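Local structure of CELL division protein FTSZ (Haloferax volcanii, 4B46) at residues 212-224 / 325-337. The protein binds GTP as a tubulin-like protein and controls cell shape, being essential for the rod-shaped cell type needed for efficient swimming. Sequence-based numbering, arbitrary orientation.
Sequences SVVDSSEIINTLA and MEVRGGDYPIPGA
A single beta bridge between Val213 and Asp331 joins the lead-in of helix 216-223 to strand 326-333, the outermost strand on the C-terminal-domain side of the sheet, and the helix then runs back alongside that strand, nearly antiparallel to it (155° between the axes). Two backbone bonds make the bridge: Asp331 N to Ser212 O and Val214 N to Asp331 O, each 3.2 Å. Val214 points into the strand, its CG2 lying 3.4 Å from Gly330 C, where a side chain at Gly330 would collide with it. Val214 CB packs on Tyr332 CE1 (3.9 Å), and CG1, anti to the backbone N (chi1 171°), lies beside Tyr332 OH. Ile219 CD1 meets the same hydroxyl, which is hydrogen-bonded to the carbonyl of Leu197. Val213 CG2 packs against Pro333 CD.

The extended Arg328 side chain reaches crosswise over the helix. Asn221 CB sits 3.6 Å above one guanidinium face, near its rim, and Arg328 CD passes Thr222 OG1. NH1 forms a salt bridge with Glu326 OE1 (2.9 Å), and one water joins NH1 to Thr222 OG1. Another water lies between Glu218 OE1 and Gly329 O, though it may not donate to both at once. Shortening Arg328 to an alanine would probably leave Asn221 CB uncovered, cost the Thr222-bound water its partner and deprive Glu326 of an arginine partner besides Arg294. The contact thus combines a direct backbone junction and small apolar patch with a polar part partly bridged by water, where Arg328 does not pair directly with Glu218.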
loop_
_atom_site.group_PDB
_atom_site.type_symbol
_atom_site.label_atom_id
_atom_site.label_comp_id
_atom_site.label_asym_id
_atom_site.label_seq_id
_atom_site.Cartn_x
_atom_site.Cartn_y
_atom_site.Cartn_z
ATOM N N SER A 212 -2.544 24.481 -6.181
ATOM C CA SER A 212 -1.432 23.788 -6.819
ATOM C C SER A 212 -1.590 22.266 -6.744
ATOM O O SER A 212 -2.043 21.723 -5.738
ATOM C CB SER A 212 -0.100 24.225 -6.204
ATOM O OG SER A 212 0.992 23.764 -6.978
ATOM N N VAL A 213 -1.206 21.593 -7.824
ATOM C CA VAL A 213 -1.421 20.161 -7.985
ATOM C C VAL A 213 -0.297 19.350 -7.347
ATOM O O VAL A 213 0.873 19.712 -7.449
ATOM C CB VAL A 213 -1.558 19.800 -9.485
ATOM C CG1 VAL A 213 -1.730 18.294 -9.683
ATOM C CG2 VAL A 213 -2.722 20.561 -10.106
ATOM N N VAL A 214 -0.662 18.264 -6.672
ATOM C CA VAL A 214 0.316 17.377 -6.061
ATOM C C VAL A 214 1.064 16.629 -7.148
ATOM O O VAL A 214 0.450 15.965 -7.980
ATOM C CB VAL A 214 -0.355 16.315 -5.150
ATOM C CG1 VAL A 214 0.662 15.264 -4.701
ATOM C CG2 VAL A 214 -1.008 16.962 -3.950
ATOM N N ASP A 215 2.388 16.718 -7.139
ATOM C CA ASP A 215 3.173 15.935 -8.085
ATOM C C ASP A 215 3.866 14.766 -7.387
ATOM O O ASP A 215 3.863 14.680 -6.161
ATOM C CB ASP A 215 4.164 16.815 -8.859
ATOM C CG ASP A 215 5.068 17.620 -7.957
ATOM O OD1 ASP A 215 5.520 17.096 -6.920
ATOM O OD2 ASP A 215 5.333 18.792 -8.286
ATOM N N SER A 216 4.443 13.868 -8.176
ATOM C CA SER A 216 5.127 12.689 -7.651
ATOM C C SER A 216 6.266 13.048 -6.699
ATOM O O SER A 216 6.527 12.331 -5.725
ATOM C CB SER A 216 5.674 11.843 -8.806
ATOM O OG SER A 216 4.686 11.670 -9.803
ATOM N N SER A 217 6.954 14.147 -6.999
ATOM C CA SER A 217 8.044 14.614 -6.155
ATOM C C SER A 217 7.606 14.798 -4.708
ATOM O O SER A 217 8.330 14.446 -3.774
ATOM C CB SER A 217 8.611 15.928 -6.693
ATOM O OG SER A 217 9.974 15.756 -7.026
ATOM N N GLU A 218 6.414 15.345 -4.525
ATOM C CA GLU A 218 5.899 15.583 -3.186
ATOM C C GLU A 218 5.635 14.288 -2.434
ATOM O O GLU A 218 5.814 14.216 -1.219
ATOM C CB GLU A 218 4.631 16.439 -3.244
ATOM C CG GLU A 218 4.900 17.867 -3.692
ATOM C CD GLU A 218 3.690 18.752 -3.545
ATOM O OE1 GLU A 218 2.837 18.742 -4.454
ATOM O OE2 GLU A 218 3.590 19.454 -2.517
ATOM N N ILE A 219 5.192 13.269 -3.158
ATOM C CA ILE A 219 4.944 11.974 -2.545
ATOM C C ILE A 219 6.270 11.318 -2.201
ATOM O O ILE A 219 6.461 10.822 -1.088
ATOM C CB ILE A 219 4.138 11.055 -3.477
ATOM C CG1 ILE A 219 2.725 11.613 -3.657
ATOM C CG2 ILE A 219 4.100 9.621 -2.928
ATOM C CD1 ILE A 219 1.933 10.917 -4.742
ATOM N N ILE A 220 7.190 11.331 -3.161
ATOM C CA ILE A 220 8.497 10.722 -2.963
ATOM C C ILE A 220 9.226 11.380 -1.789
ATOM O O ILE A 220 9.799 10.704 -0.929
ATOM C CB ILE A 220 9.326 10.804 -4.269
ATOM C CG1 ILE A 220 8.713 9.860 -5.308
ATOM C CG2 ILE A 220 10.794 10.476 -4.021
ATOM C CD1 ILE A 220 9.272 10.026 -6.693
ATOM N N ASN A 221 9.172 12.705 -1.739
ATOM C CA ASN A 221 9.827 13.445 -0.667
ATOM C C ASN A 221 9.161 13.241 0.703
ATOM O O ASN A 221 9.826 13.270 1.739
ATOM C CB ASN A 221 9.936 14.928 -1.040
ATOM C CG ASN A 221 10.983 15.171 -2.107
ATOM O OD1 ASN A 221 11.821 14.312 -2.357
ATOM N ND2 ASN A 221 10.948 16.339 -2.732
ATOM N N THR A 222 7.855 13.008 0.704
ATOM C CA THR A 222 7.162 12.670 1.946
ATOM C C THR A 222 7.606 11.304 2.480
ATOM O O THR A 222 7.731 11.109 3.696
ATOM C CB THR A 222 5.628 12.717 1.768
ATOM O OG1 THR A 222 5.239 14.034 1.372
ATOM C CG2 THR A 222 4.902 12.374 3.090
ATOM N N LEU A 223 7.864 10.367 1.568
ATOM C CA LEU A 223 8.214 9.005 1.957
ATOM C C LEU A 223 9.708 8.821 2.194
ATOM O O LEU A 223 10.126 7.787 2.689
ATOM C CB LEU A 223 7.763 8.016 0.879
ATOM C CG LEU A 223 6.265 7.944 0.600
ATOM C CD1 LEU A 223 5.973 7.155 -0.660
ATOM C CD2 LEU A 223 5.530 7.342 1.799
ATOM N N ALA A 224 10.510 9.826 1.845
ATOM C CA ALA A 224 11.956 9.635 1.734
ATOM C C ALA A 224 12.663 9.289 3.040
ATOM O O ALA A 224 13.727 8.667 3.024
ATOM C CB ALA A 224 12.618 10.862 1.073
ATOM N N MET A 325 7.621 17.379 10.964
ATOM C CA MET A 325 8.727 18.200 10.496
ATOM C C MET A 325 8.313 19.040 9.284
ATOM O O MET A 325 8.661 20.217 9.177
ATOM C CB MET A 325 9.892 17.286 10.131
ATOM C CG MET A 325 11.241 17.952 9.956
ATOM S SD MET A 325 12.367 16.789 9.145
ATOM C CE MET A 325 13.954 17.567 9.429
ATOM N N GLU A 326 7.563 18.425 8.377
ATOM C CA GLU A 326 7.158 19.069 7.131
ATOM C C GLU A 326 5.724 18.673 6.825
ATOM O O GLU A 326 5.341 17.527 7.038
ATOM C CB GLU A 326 8.081 18.611 5.987
ATOM C CG GLU A 326 9.523 19.031 6.187
ATOM C CD GLU A 326 10.502 18.309 5.277
ATOM O OE1 GLU A 326 10.069 17.486 4.438
ATOM O OE2 GLU A 326 11.717 18.567 5.418
ATOM N N VAL A 327 4.910 19.617 6.370
ATOM C CA VAL A 327 3.553 19.276 5.968
ATOM C C VAL A 327 3.281 19.826 4.584
ATOM O O VAL A 327 3.195 21.043 4.396
ATOM C CB VAL A 327 2.474 19.807 6.941
ATOM C CG1 VAL A 327 1.079 19.409 6.434
ATOM C CG2 VAL A 327 2.698 19.276 8.362
ATOM N N ARG A 328 3.161 18.924 3.618
ATOM C CA ARG A 328 2.903 19.313 2.248
ATOM C C ARG A 328 1.417 19.144 1.995
ATOM O O ARG A 328 0.747 18.378 2.684
ATOM C CB ARG A 328 3.719 18.453 1.275
ATOM C CG ARG A 328 5.232 18.595 1.408
ATOM C CD ARG A 328 5.959 17.486 0.622
ATOM N NE ARG A 328 7.371 17.799 0.408
ATOM C CZ ARG A 328 8.326 17.575 1.304
ATOM N NH1 ARG A 328 8.028 17.034 2.478
ATOM N NH2 ARG A 328 9.582 17.898 1.031
ATOM N N GLY A 329 0.898 19.869 1.013
ATOM C CA GLY A 329 -0.504 19.757 0.675
ATOM C C GLY A 329 -0.795 20.243 -0.725
ATOM O O GLY A 329 -0.206 21.220 -1.185
ATOM N N GLY A 330 -1.702 19.556 -1.408
ATOM C CA GLY A 330 -2.160 19.995 -2.711
ATOM C C GLY A 330 -3.414 19.259 -3.114
ATOM O O GLY A 330 -3.991 18.521 -2.311
ATOM N N ASP A 331 -3.848 19.446 -4.355
ATOM C CA ASP A 331 -5.018 18.709 -4.817
ATOM C C ASP A 331 -4.857 17.957 -6.132
ATOM O O ASP A 331 -3.895 18.160 -6.874
ATOM C CB ASP A 331 -6.254 19.610 -4.872
ATOM C CG ASP A 331 -6.039 20.839 -5.708
ATOM O OD1 ASP A 331 -5.342 20.751 -6.745
ATOM O OD2 ASP A 331 -6.574 21.894 -5.319
ATOM N N TYR A 332 -5.816 17.072 -6.389
ATOM C CA TYR A 332 -5.958 16.419 -7.679
ATOM C C TYR A 332 -7.266 16.888 -8.293
ATOM O O TYR A 332 -8.328 16.340 -7.995
ATOM C CB TYR A 332 -5.995 14.896 -7.526
ATOM C CG TYR A 332 -4.661 14.249 -7.255
ATOM C CD1 TYR A 332 -3.518 14.648 -7.941
ATOM C CD2 TYR A 332 -4.545 13.222 -6.327
ATOM C CE1 TYR A 332 -2.287 14.047 -7.697
ATOM C CE2 TYR A 332 -3.319 12.619 -6.072
ATOM C CZ TYR A 332 -2.196 13.034 -6.760
ATOM O OH TYR A 332 -0.988 12.425 -6.513
ATOM N N PRO A 333 -7.200 17.920 -9.138
ATOM C CA PRO A 333 -8.421 18.378 -9.807
ATOM C C PRO A 333 -8.939 17.329 -10.789
ATOM O O PRO A 333 -8.209 16.911 -11.685
ATOM C CB PRO A 333 -7.975 19.656 -10.532
ATOM C CG PRO A 333 -6.485 19.570 -10.610
ATOM C CD PRO A 333 -6.042 18.788 -9.415
ATOM N N ILE A 334 -10.186 16.904 -10.605
ATOM C CA ILE A 334 -10.792 15.872 -11.441
ATOM C C ILE A 334 -12.159 16.328 -11.925
ATOM O O ILE A 334 -13.150 16.182 -11.211
ATOM C CB ILE A 334 -10.975 14.552 -10.666
ATOM C CG1 ILE A 334 -9.639 14.054 -10.118
ATOM C CG2 ILE A 334 -11.613 13.485 -11.553
ATOM C CD1 ILE A 334 -9.761 12.794 -9.274
ATOM N N PRO A 335 -12.218 16.893 -13.141
ATOM C CA PRO A 335 -13.494 17.379 -13.678
ATOM C C PRO A 335 -14.502 16.237 -13.803
ATOM O O PRO A 335 -14.124 15.121 -14.170
ATOM C CB PRO A 335 -13.112 17.915 -15.065
ATOM C CG PRO A 335 -11.642 18.193 -14.980
ATOM C CD PRO A 335 -11.096 17.137 -14.062
ATOM N N GLY A 336 -15.762 16.510 -13.476
ATOM C CA GLY A 336 -16.802 15.504 -13.571
ATOM C C GLY A 336 -16.953 14.624 -12.341
ATOM O O GLY A 336 -17.915 13.859 -12.238
ATOM N N ALA A 337 -16.012 14.724 -11.407
ATOM C CA ALA A 337 -16.074 13.924 -10.188
ATOM C C ALA A 337 -17.244 14.361 -9.318
ATOM O O ALA A 337 -17.511 15.554 -9.169
ATOM C CB ALA A 337 -14.775 14.023 -9.419
HETATM O O HOH W 1 1.117 20.867 -3.669
HETATM O O HOH W 2 8.512 18.740 -2.284
HETATM O O HOH W 3 10.335 18.964 -1.365
HETATM O O HOH W 4 5.517 15.780 3.454
#